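Local coordinates for alpha-L-rhamnosidase (PDB 6GSZ), which probably hydrolyses terminal non-reducing alpha-L-rhamnose residues in alpha-L-rhamnosides and binds calcium, at residues R181-T186 / A302-P307; R310-H315 / H423-R428; T328-G333 / N415-I420; S478-F483 / V767-H772. One frame throughout, in Å; residues are numbered along the deposited sequence. Where two conformers were deposited one is given.

Contact 1 precedes contact 2 along the chain, and both segments of contact 3 lie between those of contact 2; contact 4 lies in the helical glycosidase domain. Contacts 1 and 2 touch directly, Pro307 CB sitting 3.4 Å from Asp425 O. Contacts 2 and 3 both use strand 417-424: Glu314 OE2 lies 2.6 Å from Thr418 OG1 in the conformers given, a probable hydrogen bond, and His315 N lies 2.8 Å from Ala419 O, so one strand pairs with 309-315 and packs against another sheet. Contact 4 touches none of them, its nearest atoms about 6 Å from contact 2. Its helix 471-484 also carries Asp473 of the pocket that holds glucose in this crystal.

Contact 1. Residues R181-T186 / A302-P307; sequences RHEYNT and ASPDGP. With EDO (1,2-ethanediol), chain B.
Ala302 N and a bridging water lie at the edge of the Tyr184 ring, in its plane, while Ala302 O approaches obliquely, 3.4 Å from CD1 of Tyr184. Glu183 OE2 lies in plane at the edge of the Arg181 guanidinium, and Asp305 OD2 stands well off that plane. Tyr184 gets to its place because CG is tucked between its own backbone N and carbonyl carbon (chi1 72°), which swings the phenol across the Ala302-Ser303 peptide. The water ties its OH to Ser303 OG; the same hydroxyls also bond to Leu105 N and Gly17 O respectively.

On the backbone, Glu183 and Ala302 form a parallel bridge that adds a short outermost strand to a five-stranded mixed sheet of the N-terminal domain. Ala302 N gives its hydrogen to His182 O at 2.9 Å, and Ala302 O takes one from Tyr184 N at 3.0 Å. Two residues past the bridge, Pro304 packs its CG 3.5 Å from Glu183 OE1 and its CD 3.3 Å from Tyr184 O.

Glu183 OE2 accepts from Arg181 NH1 through its anti lone pair at 2.7 Å, a salt bridge, and a second water links this oxygen to Gly306 N. A further water accepts from Arg181 NH1 and lies 2.7 Å from Asp305 OD2. With Asp305 also salt-bridged to Lys496 and Arg181 to Asp497, both on helix 488-503, acidic and basic groups alternate here, which would favour their charged forms and couples this sheet edge to the glycosidase domain.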
loop_
_atom_site.group_PDB
_atom_site.type_symbol
_atom_site.label_atom_id
_atom_site.label_comp_id
_atom_site.label_asym_id
_atom_site.label_seq_id
_atom_site.Cartn_x
_atom_site.Cartn_y
_atom_site.Cartn_z
ATOM N N ARG A 181 -7.184 5.038 16.742
ATOM C CA ARG A 181 -6.280 3.875 16.695
ATOM C C ARG A 181 -4.872 4.426 16.521
ATOM O O ARG A 181 -4.652 5.245 15.630
ATOM C CB ARG A 181 -6.672 2.943 15.548
ATOM C CG ARG A 181 -5.878 1.642 15.483
ATOM C CD ARG A 181 -6.334 0.761 14.345
ATOM N NE ARG A 181 -5.964 1.346 13.060
ATOM C CZ ARG A 181 -4.796 1.185 12.403
ATOM N NH1 ARG A 181 -3.933 0.212 12.757
ATOM N NH2 ARG A 181 -4.534 2.015 11.377
ATOM N N HIS A 182 -3.977 3.964 17.390
ATOM C CA HIS A 182 -2.610 4.490 17.367
ATOM C C HIS A 182 -1.661 3.304 17.503
ATOM O O HIS A 182 -1.681 2.599 18.516
ATOM C CB HIS A 182 -2.438 5.510 18.480
ATOM C CG HIS A 182 -1.194 6.335 18.476
ATOM N ND1 HIS A 182 -1.219 7.674 18.817
ATOM C CD2 HIS A 182 0.079 6.014 18.172
ATOM C CE1 HIS A 182 0.013 8.139 18.706
ATOM N NE2 HIS A 182 0.842 7.150 18.367
ATOM N N GLU A 183 -0.900 3.034 16.429
ATOM C CA GLU A 183 -0.077 1.813 16.437
ATOM C C GLU A 183 1.143 2.005 17.325
ATOM O O GLU A 183 1.678 3.143 17.453
ATOM C CB GLU A 183 0.401 1.372 15.048
ATOM C CG GLU A 183 -0.718 0.726 14.241
ATOM C CD GLU A 183 -0.357 0.362 12.823
ATOM O OE1 GLU A 183 0.846 0.270 12.498
ATOM O OE2 GLU A 183 -1.302 0.088 12.025
ATOM N N TYR A 184 1.559 0.929 17.991
ATOM C CA TYR A 184 2.824 0.887 18.702
ATOM C C TYR A 184 3.605 -0.322 18.202
ATOM O O TYR A 184 3.013 -1.301 17.677
ATOM C CB TYR A 184 2.689 0.809 20.235
ATOM C CG TYR A 184 2.198 -0.540 20.686
ATOM C CD1 TYR A 184 0.854 -0.850 20.707
ATOM C CD2 TYR A 184 3.097 -1.480 21.127
ATOM C CE1 TYR A 184 0.439 -2.137 21.037
ATOM C CE2 TYR A 184 2.693 -2.758 21.470
ATOM C CZ TYR A 184 1.357 -3.079 21.444
ATOM O OH TYR A 184 1.001 -4.353 21.802
ATOM N N ASN A 185 4.916 -0.282 18.302
ATOM C CA ASN A 185 5.818 -1.286 17.783
ATOM C C ASN A 185 6.485 -2.091 18.884
ATOM O O ASN A 185 6.694 -1.582 19.983
ATOM C CB ASN A 185 6.825 -0.716 16.801
ATOM C CG ASN A 185 6.138 0.096 15.726
ATOM O OD1 ASN A 185 6.410 1.300 15.545
ATOM N ND2 ASN A 185 5.195 -0.529 15.033
ATOM N N THR A 186 6.852 -3.326 18.568
ATOM C CA THR A 186 7.510 -4.233 19.470
ATOM C C THR A 186 8.833 -4.691 18.852
ATOM O O THR A 186 8.873 -5.123 17.675
ATOM C CB THR A 186 6.630 -5.454 19.757
ATOM O OG1 THR A 186 5.385 -5.025 20.300
ATOM C CG2 THR A 186 7.314 -6.387 20.742
ATOM N N ALA A 302 -2.723 0.020 19.441
ATOM C CA ALA A 302 -2.969 -1.183 18.667
ATOM C C ALA A 302 -1.655 -1.711 18.088
ATOM O O ALA A 302 -0.776 -0.960 17.669
ATOM C CB ALA A 302 -3.922 -0.900 17.526
ATOM N N SER A 303 -1.580 -3.047 17.937
ATOM C CA SER A 303 -0.535 -3.678 17.156
ATOM C C SER A 303 -0.797 -3.418 15.672
ATOM O O SER A 303 -1.953 -3.400 15.242
ATOM C CB SER A 303 -0.544 -5.174 17.395
ATOM O OG SER A 303 -0.251 -5.456 18.753
ATOM N N PRO A 304 0.240 -3.284 14.846
ATOM C CA PRO A 304 0.070 -3.277 13.393
ATOM C C PRO A 304 -0.584 -4.560 12.885
ATOM O O PRO A 304 -0.285 -5.643 13.414
ATOM C CB PRO A 304 1.479 -3.157 12.855
ATOM C CG PRO A 304 2.267 -2.525 13.964
ATOM C CD PRO A 304 1.651 -3.085 15.223
ATOM N N ASP A 305 -1.378 -4.422 11.821
ATOM C CA ASP A 305 -1.894 -5.566 11.079
ATOM C C ASP A 305 -0.961 -5.948 9.953
ATOM O O ASP A 305 -1.069 -7.096 9.454
ATOM C CB ASP A 305 -3.279 -5.257 10.554
ATOM C CG ASP A 305 -4.276 -4.970 11.659
ATOM O OD1 ASP A 305 -4.515 -5.875 12.478
ATOM O OD2 ASP A 305 -4.757 -3.810 11.757
ATOM N N GLY A 306 -0.156 -5.019 9.461
ATOM C CA GLY A 306 0.695 -5.223 8.348
ATOM C C GLY A 306 2.133 -4.835 8.630
ATOM O O GLY A 306 2.500 -4.631 9.761
ATOM N N PRO A 307 2.955 -4.756 7.581
ATOM C CA PRO A 307 4.379 -4.577 7.762
ATOM C C PRO A 307 4.699 -3.106 7.928
ATOM O O PRO A 307 3.904 -2.238 7.587
ATOM C CB PRO A 307 4.955 -5.092 6.439
ATOM C CG PRO A 307 3.884 -4.759 5.436
ATOM C CD PRO A 307 2.558 -4.921 6.163
HETATM C C1 EDO B . -0.078 -0.746 7.706
HETATM O O1 EDO B . 0.559 0.576 7.569
HETATM C C2 EDO B . 0.911 -1.908 7.841
HETATM O O2 EDO B . 1.266 -2.551 6.546
HETATM O O HOH W 1 -4.294 -2.369 14.046
HETATM O O HOH W 2 -0.737 -2.068 10.354
HETATM O O HOH W 3 -1.449 -5.156 21.188
#

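Contact 2. Residues R310-H315 / H423-R428. With ACT (acetate ion), chain C.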
loop_
_atom_site.group_PDB
_atom_site.type_symbol
_atom_site.label_atom_id
_atom_site.label_comp_id
_atom_site.label_asym_id
_atom_site.label_seq_id
_atom_site.Cartn_x
_atom_site.Cartn_y
_atom_site.Cartn_z
ATOM N N ARG A 310 10.104 0.557 5.719
ATOM C CA ARG A 310 11.518 0.270 5.806
ATOM C C ARG A 310 12.246 0.930 4.644
ATOM O O ARG A 310 11.659 1.331 3.638
ATOM C CB ARG A 310 11.798 -1.227 5.754
ATOM C CG ARG A 310 11.288 -1.996 6.964
ATOM C CD ARG A 310 12.040 -3.314 7.159
ATOM N NE ARG A 310 11.602 -4.090 8.299
ATOM C CZ ARG A 310 10.632 -5.004 8.298
ATOM N NH1 ARG A 310 10.016 -5.329 7.162
ATOM N NH2 ARG A 310 10.309 -5.586 9.453
ATOM N N ARG A 311 13.573 1.007 4.836
ATOM C CA ARG A 311 14.497 1.251 3.775
ATOM C C ARG A 311 14.628 -0.065 3.006
ATOM O O ARG A 311 15.335 -0.970 3.425
ATOM C CB ARG A 311 15.844 1.710 4.336
ATOM C CG ARG A 311 15.794 2.952 5.226
ATOM C CD ARG A 311 16.990 3.050 6.172
ATOM N NE ARG A 311 18.244 3.396 5.496
ATOM C CZ ARG A 311 19.231 2.543 5.198
ATOM N NH1 ARG A 311 19.108 1.235 5.486
ATOM N NH2 ARG A 311 20.335 3.016 4.619
ATOM N N VAL A 312 13.863 -0.172 1.922
ATOM C CA VAL A 312 13.696 -1.455 1.257
ATOM C C VAL A 312 14.860 -1.736 0.307
ATOM O O VAL A 312 15.254 -2.911 0.148
ATOM C CB VAL A 312 12.328 -1.521 0.556
ATOM C CG1 VAL A 312 12.128 -2.771 -0.247
ATOM C CG2 VAL A 312 11.237 -1.448 1.594
ATOM N N ALA A 313 15.401 -0.697 -0.341
ATOM C CA ALA A 313 16.463 -0.859 -1.323
ATOM C C ALA A 313 17.274 0.429 -1.433
ATOM O O ALA A 313 16.828 1.477 -1.064
ATOM C CB ALA A 313 15.871 -1.223 -2.670
ATOM N N GLU A 314 18.459 0.275 -2.000
ATOM C CA GLU A 314 19.269 1.328 -2.529
ATOM C C GLU A 314 18.952 1.506 -4.017
ATOM O O GLU A 314 18.659 0.503 -4.712
ATOM C CB GLU A 314 20.731 0.903 -2.384
ATOM C CG GLU A 314 21.678 1.997 -2.742
ATOM C CD GLU A 314 23.163 1.707 -2.583
ATOM O OE1 GLU A 314 23.518 0.730 -1.896
ATOM O OE2 GLU A 314 23.953 2.475 -3.154
ATOM N N HIS A 315 19.046 2.726 -4.519
ATOM C CA HIS A 315 18.999 2.976 -5.955
ATOM C C HIS A 315 20.167 3.891 -6.307
ATOM O O HIS A 315 20.274 5.013 -5.810
ATOM C CB HIS A 315 17.670 3.565 -6.390
ATOM C CG HIS A 315 17.393 3.373 -7.826
ATOM N ND1 HIS A 315 16.711 2.271 -8.291
ATOM C CD2 HIS A 315 17.745 4.097 -8.908
ATOM C CE1 HIS A 315 16.641 2.333 -9.612
ATOM N NE2 HIS A 315 17.267 3.444 -10.018
ATOM N N HIS A 423 9.289 2.414 1.687
ATOM C CA HIS A 423 7.857 2.170 1.603
ATOM C C HIS A 423 7.468 1.070 2.588
ATOM O O HIS A 423 8.342 0.413 3.198
ATOM C CB HIS A 423 7.370 1.805 0.181
ATOM C CG HIS A 423 8.007 0.620 -0.463
ATOM N ND1 HIS A 423 7.592 -0.678 -0.191
ATOM C CD2 HIS A 423 9.003 0.531 -1.380
ATOM C CE1 HIS A 423 8.322 -1.530 -0.945
ATOM N NE2 HIS A 423 9.176 -0.821 -1.721
ATOM N N SER A 424 6.140 0.842 2.693
ATOM C CA SER A 424 5.650 -0.274 3.493
ATOM C C SER A 424 6.176 -1.591 2.918
ATOM O O SER A 424 6.000 -1.865 1.722
ATOM C CB SER A 424 4.128 -0.252 3.536
ATOM O OG SER A 424 3.678 0.870 4.290
ATOM N N ASP A 425 6.796 -2.406 3.774
ATOM C CA ASP A 425 7.639 -3.520 3.304
ATOM C C ASP A 425 6.820 -4.811 3.147
ATOM O O ASP A 425 6.998 -5.762 3.864
ATOM C CB ASP A 425 8.851 -3.707 4.212
ATOM C CG ASP A 425 9.937 -4.622 3.676
ATOM O OD1 ASP A 425 9.900 -4.967 2.484
ATOM O OD2 ASP A 425 10.773 -5.032 4.494
ATOM N N MET A 426 5.893 -4.762 2.196
ATOM C CA MET A 426 5.018 -5.875 1.888
ATOM C C MET A 426 5.790 -6.951 1.119
ATOM O O MET A 426 6.726 -6.680 0.404
ATOM C CB MET A 426 3.850 -5.360 1.034
ATOM C CG MET A 426 2.938 -4.357 1.768
ATOM S SD MET A 426 1.771 -3.581 0.645
ATOM C CE MET A 426 2.875 -2.698 -0.443
ATOM N N GLU A 427 5.288 -8.189 1.205
ATOM C CA GLU A 427 5.891 -9.291 0.451
ATOM C C GLU A 427 5.498 -9.157 -1.027
ATOM O O GLU A 427 4.307 -9.053 -1.338
ATOM C CB GLU A 427 5.410 -10.622 1.004
ATOM C CG GLU A 427 6.063 -11.802 0.334
ATOM C CD GLU A 427 5.705 -13.154 0.942
ATOM O OE1 GLU A 427 4.645 -13.268 1.626
ATOM O OE2 GLU A 427 6.513 -14.098 0.748
ATOM N N ARG A 428 6.489 -9.115 -1.903
ATOM C CA ARG A 428 6.256 -9.109 -3.336
ATOM C C ARG A 428 5.652 -10.447 -3.789
ATOM O O ARG A 428 6.149 -11.524 -3.415
ATOM C CB ARG A 428 7.566 -8.872 -4.090
ATOM C CG ARG A 428 7.426 -8.733 -5.593
ATOM C CD ARG A 428 6.737 -7.453 -6.032
ATOM N NE ARG A 428 6.530 -7.484 -7.478
ATOM C CZ ARG A 428 7.451 -7.242 -8.397
ATOM N NH1 ARG A 428 7.155 -7.363 -9.700
ATOM N NH2 ARG A 428 8.656 -6.821 -7.991
HETATM C C ACT C . 12.107 -2.219 -4.000
HETATM O O ACT C . 10.997 -1.879 -3.496
HETATM O OXT ACT C . 12.872 -1.470 -4.715
HETATM C CH3 ACT C . 12.565 -3.644 -3.756
HETATM O O HOH W 4 8.030 -7.065 6.750
#
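Val312 lays CG2 over one face of the His423 imidazole, nearly above the ring centre and 3.9 Å from its centroid, a CH-pi contact on the outermost strand of a four-stranded antiparallel sheet. The strand is irregular at this point: Val312 and Ala313 both face Val421, forming a classic beta bulge. Two residues before Val312, Arg310 and His423 make a hydrogen-bonded antiparallel pair, with Arg310 N bonded to His423 O at 3.1 Å and His423 N to Arg310 O at 3.3 Å.

A chi1 of 57° folds the imidazole back over its own backbone and against Val312. Each ring nitrogen then has an acceptor close to the ring plane. ND1 donates to Ser424 O at 2.8 Å, and NE2 donates almost straight (175°) to an acetate oxygen, also at 2.8 Å. Two donating nitrogens and a neighbouring anion are consistent with a positively charged ring, although the acetate probably comes from the crystallisation liquor.

Beyond the pair the strand ends in an inverse gamma turn centred on Asp425, closed by a weak bond from Met426 N to Ser424 O. The turn presents the carboxylate to Arg310, whose extended chain runs obliquely across it. With the guanidinium and carboxylate planes 82° apart, the salt bridge is made by one nitrogen to one oxygen rather than side by side. Arg310 NE has its own salt bridge to Asp168. NH1 meets Asp425 OD2 at 2.8 Å on the anti side, somewhat out of the carboxylate plane, and gives its other proton to a water 2.7 Å away.

Contact 3. Residues T328-G333 / N415-I420; sequences TVLDFG and NSVTAI
The strands carrying Phe332 and Ala419 run with N-to-C directions 48° from one another, the axes of the short segments coming within 8.7 Å and the CA atoms of this pair within 7.4 Å. They belong to different sheets that face each other in the concanavalin-like domain, so the contact is made by side chains, the Phe332 ring also touching the backbone at Thr418 and Ala419.

Ala419 puts its methyl over one face of the Phe332 ring, displaced toward the rim, with CB 4.0 Å from the centroid. Phe332 CE1 also comes 3.6 Å from Ala419 N. At the ring's edge stands Val417 CG2, 4.3 Å from CZ of Phe332. That methyl, anti to its backbone N, is also the one that meets Leu330: the two side chains reach tip to tip, Leu330 CD1 to Val417 CG2 at 3.9 Å. Val401 and Leu340 add to the packing around Phe332. CB of Thr418 points away from 328-333.

Flanking Phe332, Asp331 OD1 accepts from Gly333 N at 2.8 Å in an Asx turn, with Arg399 as a second partner, as the chain turns its corner. Cohesion between the strands is therefore apolar, depending on the fit of methyl groups against ring face, ring edge and leucine tip.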
loop_
_atom_site.group_PDB
_atom_site.type_symbol
_atom_site.label_atom_id
_atom_site.label_comp_id
_atom_site.label_asym_id
_atom_site.label_seq_id
_atom_site.Cartn_x
_atom_site.Cartn_y
_atom_site.Cartn_z
ATOM N N THR A 328 24.295 21.976 -10.365
ATOM C CA THR A 328 24.645 20.562 -10.318
ATOM C C THR A 328 23.388 19.744 -10.031
ATOM O O THR A 328 22.718 20.012 -9.036
ATOM C CB THR A 328 25.689 20.288 -9.234
ATOM O OG1 THR A 328 26.861 21.026 -9.584
ATOM C CG2 THR A 328 26.033 18.829 -9.098
ATOM N N VAL A 329 23.110 18.754 -10.896
ATOM C CA VAL A 329 21.907 17.919 -10.784
ATOM C C VAL A 329 22.279 16.433 -10.816
ATOM O O VAL A 329 23.005 15.952 -11.691
ATOM C CB VAL A 329 20.877 18.247 -11.876
ATOM C CG1 VAL A 329 19.579 17.481 -11.660
ATOM C CG2 VAL A 329 20.596 19.737 -11.973
ATOM N N LEU A 330 21.753 15.717 -9.820
ATOM C CA LEU A 330 21.771 14.267 -9.765
ATOM C C LEU A 330 20.555 13.718 -10.518
ATOM O O LEU A 330 19.451 14.249 -10.405
ATOM C CB LEU A 330 21.684 13.824 -8.306
ATOM C CG LEU A 330 22.663 14.445 -7.318
ATOM C CD1 LEU A 330 22.506 13.797 -5.961
ATOM C CD2 LEU A 330 24.103 14.328 -7.818
ATOM N N ASP A 331 20.791 12.635 -11.255
ATOM C CA ASP A 331 19.758 11.847 -11.918
ATOM C C ASP A 331 19.885 10.415 -11.393
ATOM O O ASP A 331 20.904 9.747 -11.624
ATOM C CB ASP A 331 19.892 11.976 -13.447
ATOM C CG ASP A 331 18.898 11.139 -14.237
ATOM O OD1 ASP A 331 17.984 10.580 -13.596
ATOM O OD2 ASP A 331 19.013 11.096 -15.501
ATOM N N PHE A 332 18.818 9.931 -10.733
ATOM C CA PHE A 332 18.789 8.538 -10.244
ATOM C C PHE A 332 18.183 7.551 -11.262
ATOM O O PHE A 332 18.138 6.349 -10.973
ATOM C CB PHE A 332 18.068 8.495 -8.900
ATOM C CG PHE A 332 18.993 9.046 -7.855
ATOM C CD1 PHE A 332 19.999 8.271 -7.317
ATOM C CD2 PHE A 332 18.905 10.378 -7.500
ATOM C CE1 PHE A 332 20.875 8.820 -6.396
ATOM C CE2 PHE A 332 19.789 10.943 -6.591
ATOM C CZ PHE A 332 20.763 10.151 -6.039
ATOM N N GLY A 333 17.707 8.043 -12.413
ATOM C CA GLY A 333 17.207 7.167 -13.492
ATOM C C GLY A 333 15.812 6.602 -13.269
ATOM O O GLY A 333 15.261 5.919 -14.148
ATOM N N ASN A 415 29.914 6.874 -4.854
ATOM C CA ASN A 415 30.517 6.551 -3.546
ATOM C C ASN A 415 30.139 7.566 -2.453
ATOM O O ASN A 415 30.369 7.308 -1.269
ATOM C CB ASN A 415 32.041 6.469 -3.638
ATOM C CG ASN A 415 32.503 5.312 -4.497
ATOM O OD1 ASN A 415 33.362 5.479 -5.358
ATOM N ND2 ASN A 415 31.933 4.140 -4.288
ATOM N N SER A 416 29.602 8.719 -2.816
ATOM C CA SER A 416 29.269 9.746 -1.809
ATOM C C SER A 416 27.760 10.033 -1.729
ATOM O O SER A 416 27.350 10.676 -0.798
ATOM C CB SER A 416 30.038 10.996 -2.077
ATOM O OG SER A 416 29.762 11.503 -3.370
ATOM N N VAL A 417 26.962 9.565 -2.702
ATOM C CA VAL A 417 25.510 9.781 -2.655
ATOM C C VAL A 417 24.815 8.572 -3.284
ATOM O O VAL A 417 25.226 8.073 -4.315
ATOM C CB VAL A 417 25.057 11.120 -3.290
ATOM C CG1 VAL A 417 25.327 11.185 -4.782
ATOM C CG2 VAL A 417 23.587 11.442 -3.008
ATOM N N THR A 418 23.721 8.161 -2.630
ATOM C CA THR A 418 22.844 7.138 -3.162
ATOM C C THR A 418 21.411 7.466 -2.719
ATOM O O THR A 418 21.198 8.225 -1.783
ATOM C CB THR A 418 23.334 5.763 -2.702
ATOM O OG1 THR A 418 22.865 4.803 -3.652
ATOM C CG2 THR A 418 22.892 5.424 -1.294
ATOM N N ALA A 419 20.428 6.889 -3.414
ATOM C CA ALA A 419 19.030 7.045 -3.044
ATOM C C ALA A 419 18.607 5.821 -2.236
ATOM O O ALA A 419 19.010 4.696 -2.529
ATOM C CB ALA A 419 18.126 7.254 -4.223
ATOM N N ILE A 420 17.739 6.082 -1.263
ATOM C CA ILE A 420 17.165 5.061 -0.427
ATOM C C ILE A 420 15.680 5.026 -0.751
ATOM O O ILE A 420 14.999 6.005 -0.626
ATOM C CB ILE A 420 17.395 5.365 1.057
ATOM C CG1 ILE A 420 18.868 5.674 1.374
ATOM C CG2 ILE A 420 16.839 4.253 1.944
ATOM C CD1 ILE A 420 19.844 4.563 1.085
#

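Contact 4. Residues S478-F483 / V767-H772; sequences SRTANF and VGSWLH
Phe483 and His772 form an offset stack where two helices of the six-hairpin glycosidase domain cross, the axes of the short segments coming within 8.7 Å and inclined by 54°. In that aromatic pair the centroids are 3.9 Å apart and the planes 14° from parallel. Phe483 CD1 sits over the centre of the imidazole, and His772 CB in turn rests over the benzene ring, 3.8 Å from its centroid. Gly768 O, one turn earlier in the same helix as His772, lies over the opposite face of the imidazole, above the ring centre, so the ring is sandwiched. The Phe483 ring also stacks with Phe805.

Apolar contacts flank the point where the CA atoms of Thr480 and Ser769 come nearest. Gly768, bare of a side chain, lets Thr480 CG2 come to 3.8 Å from its CA, and Arg479 lays CG 3.9 Å from Ser769 CB. With its chain extended and CG anti to the backbone N (chi1 -176°), Arg479 carries its guanidinium on to Glu773 and Tyr664.

Polar links across the crossing are few. Thr480 OG1 receives a weak, bent bond from Ser769 N at 3.1 Å, while Ser769 OG turns to His704 and Ser766 O. His772 is held at both ring nitrogens: NE2 is hydrogen-bonded to His443 NE2, and ND1 meets, in the ring plane at 2.8 Å, a water that donates to Arg479 O at 2.9 Å.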
loop_
_atom_site.group_PDB
_atom_site.type_symbol
_atom_site.label_atom_id
_atom_site.label_comp_id
_atom_site.label_asym_id
_atom_site.label_seq_id
_atom_site.Cartn_x
_atom_site.Cartn_y
_atom_site.Cartn_z
ATOM N N SER A 478 -6.947 -1.185 -6.328
ATOM C CA SER A 478 -6.605 -2.322 -5.433
ATOM C C SER A 478 -6.613 -3.689 -6.187
ATOM O O SER A 478 -5.840 -4.564 -5.788
ATOM C CB SER A 478 -7.461 -2.353 -4.168
ATOM O OG SER A 478 -8.655 -3.060 -4.357
ATOM N N ARG A 479 -7.396 -3.856 -7.286
ATOM C CA ARG A 479 -7.349 -5.092 -8.020
ATOM C C ARG A 479 -5.934 -5.354 -8.559
ATOM O O ARG A 479 -5.436 -6.495 -8.556
ATOM C CB ARG A 479 -8.381 -5.036 -9.151
ATOM C CG ARG A 479 -8.546 -6.295 -9.983
ATOM C CD ARG A 479 -9.732 -6.071 -10.892
ATOM N NE ARG A 479 -9.960 -7.157 -11.832
ATOM C CZ ARG A 479 -11.060 -7.212 -12.610
ATOM N NH1 ARG A 479 -12.050 -6.323 -12.480
ATOM N NH2 ARG A 479 -11.181 -8.191 -13.488
ATOM N N THR A 480 -5.288 -4.300 -9.045
ATOM C CA THR A 480 -3.914 -4.337 -9.487
ATOM C C THR A 480 -2.957 -4.547 -8.280
ATOM O O THR A 480 -2.061 -5.407 -8.279
ATOM C CB THR A 480 -3.560 -3.062 -10.274
ATOM O OG1 THR A 480 -4.445 -2.921 -11.392
ATOM C CG2 THR A 480 -2.115 -3.105 -10.743
ATOM N N ALA A 481 -3.132 -3.708 -7.255
ATOM C CA ALA A 481 -2.204 -3.670 -6.138
ATOM C C ALA A 481 -2.076 -5.036 -5.461
ATOM O O ALA A 481 -0.988 -5.481 -5.132
ATOM C CB ALA A 481 -2.707 -2.687 -5.108
ATOM N N ASN A 482 -3.231 -5.719 -5.249
ATOM C CA ASN A 482 -3.283 -6.917 -4.485
ATOM C C ASN A 482 -2.658 -8.126 -5.219
ATOM O O ASN A 482 -2.419 -9.175 -4.592
ATOM C CB ASN A 482 -4.731 -7.309 -4.168
ATOM C CG ASN A 482 -5.510 -6.327 -3.331
ATOM O OD1 ASN A 482 -4.928 -5.338 -2.815
ATOM N ND2 ASN A 482 -6.780 -6.620 -3.050
ATOM N N PHE A 483 -2.394 -7.964 -6.515
ATOM C CA PHE A 483 -1.651 -8.948 -7.262
ATOM C C PHE A 483 -0.141 -8.704 -7.115
ATOM O O PHE A 483 0.674 -9.648 -6.993
ATOM C CB PHE A 483 -2.055 -8.864 -8.737
ATOM C CG PHE A 483 -1.447 -9.903 -9.640
ATOM C CD1 PHE A 483 -0.208 -9.718 -10.224
ATOM C CD2 PHE A 483 -2.148 -11.062 -9.965
ATOM C CE1 PHE A 483 0.333 -10.660 -11.098
ATOM C CE2 PHE A 483 -1.634 -11.979 -10.881
ATOM C CZ PHE A 483 -0.388 -11.784 -11.435
ATOM N N VAL A 767 -4.566 -0.218 -15.153
ATOM C CA VAL A 767 -4.444 -1.096 -16.323
ATOM C C VAL A 767 -3.613 -2.342 -15.998
ATOM O O VAL A 767 -3.712 -3.348 -16.709
ATOM C CB VAL A 767 -3.874 -0.354 -17.545
ATOM C CG1 VAL A 767 -2.402 -0.032 -17.385
ATOM C CG2 VAL A 767 -4.125 -1.128 -18.831
ATOM N N GLY A 768 -2.824 -2.349 -14.917
ATOM C CA GLY A 768 -1.991 -3.471 -14.567
ATOM C C GLY A 768 -2.790 -4.758 -14.445
ATOM O O GLY A 768 -2.308 -5.846 -14.824
ATOM N N SER A 769 -3.992 -4.677 -13.880
ATOM C CA SER A 769 -4.822 -5.885 -13.726
ATOM C C SER A 769 -5.156 -6.533 -15.059
ATOM O O SER A 769 -5.355 -7.742 -15.094
ATOM C CB SER A 769 -6.085 -5.624 -12.935
ATOM O OG SER A 769 -6.931 -4.696 -13.567
ATOM N N TRP A 770 -5.261 -5.727 -16.117
ATOM C CA TRP A 770 -5.524 -6.298 -17.444
ATOM C C TRP A 770 -4.273 -7.038 -17.932
ATOM O O TRP A 770 -4.356 -8.113 -18.566
ATOM C CB TRP A 770 -5.969 -5.225 -18.441
ATOM C CG TRP A 770 -6.612 -5.769 -19.678
ATOM C CD1 TRP A 770 -7.931 -6.056 -19.812
ATOM C CD2 TRP A 770 -5.984 -6.012 -20.944
ATOM N NE1 TRP A 770 -8.164 -6.527 -21.068
ATOM C CE2 TRP A 770 -6.994 -6.547 -21.776
ATOM C CE3 TRP A 770 -4.682 -5.900 -21.449
ATOM C CZ2 TRP A 770 -6.745 -6.909 -23.097
ATOM C CZ3 TRP A 770 -4.444 -6.265 -22.755
ATOM C CH2 TRP A 770 -5.466 -6.753 -23.569
ATOM N N LEU A 771 -3.092 -6.475 -17.696
ATOM C CA LEU A 771 -1.846 -7.182 -18.014
ATOM C C LEU A 771 -1.797 -8.530 -17.287
ATOM O O LEU A 771 -1.487 -9.574 -17.865
ATOM C CB LEU A 771 -0.631 -6.342 -17.634
ATOM C CG LEU A 771 -0.563 -4.919 -18.186
ATOM C CD1 LEU A 771 0.734 -4.233 -17.767
ATOM C CD2 LEU A 771 -0.753 -4.762 -19.646
ATOM N N HIS A 772 -2.179 -8.531 -16.022
ATOM C CA HIS A 772 -2.089 -9.732 -15.205
ATOM C C HIS A 772 -3.113 -10.771 -15.677
ATOM O O HIS A 772 -2.788 -11.988 -15.716
ATOM C CB HIS A 772 -2.316 -9.428 -13.710
ATOM C CG HIS A 772 -1.406 -8.394 -13.119
ATOM N ND1 HIS A 772 -1.842 -7.582 -12.098
ATOM C CD2 HIS A 772 -0.124 -8.054 -13.392
ATOM C CE1 HIS A 772 -0.827 -6.790 -11.768
ATOM N NE2 HIS A 772 0.241 -7.056 -12.541
HETATM O O HOH W 5 -4.442 -7.753 -10.948
#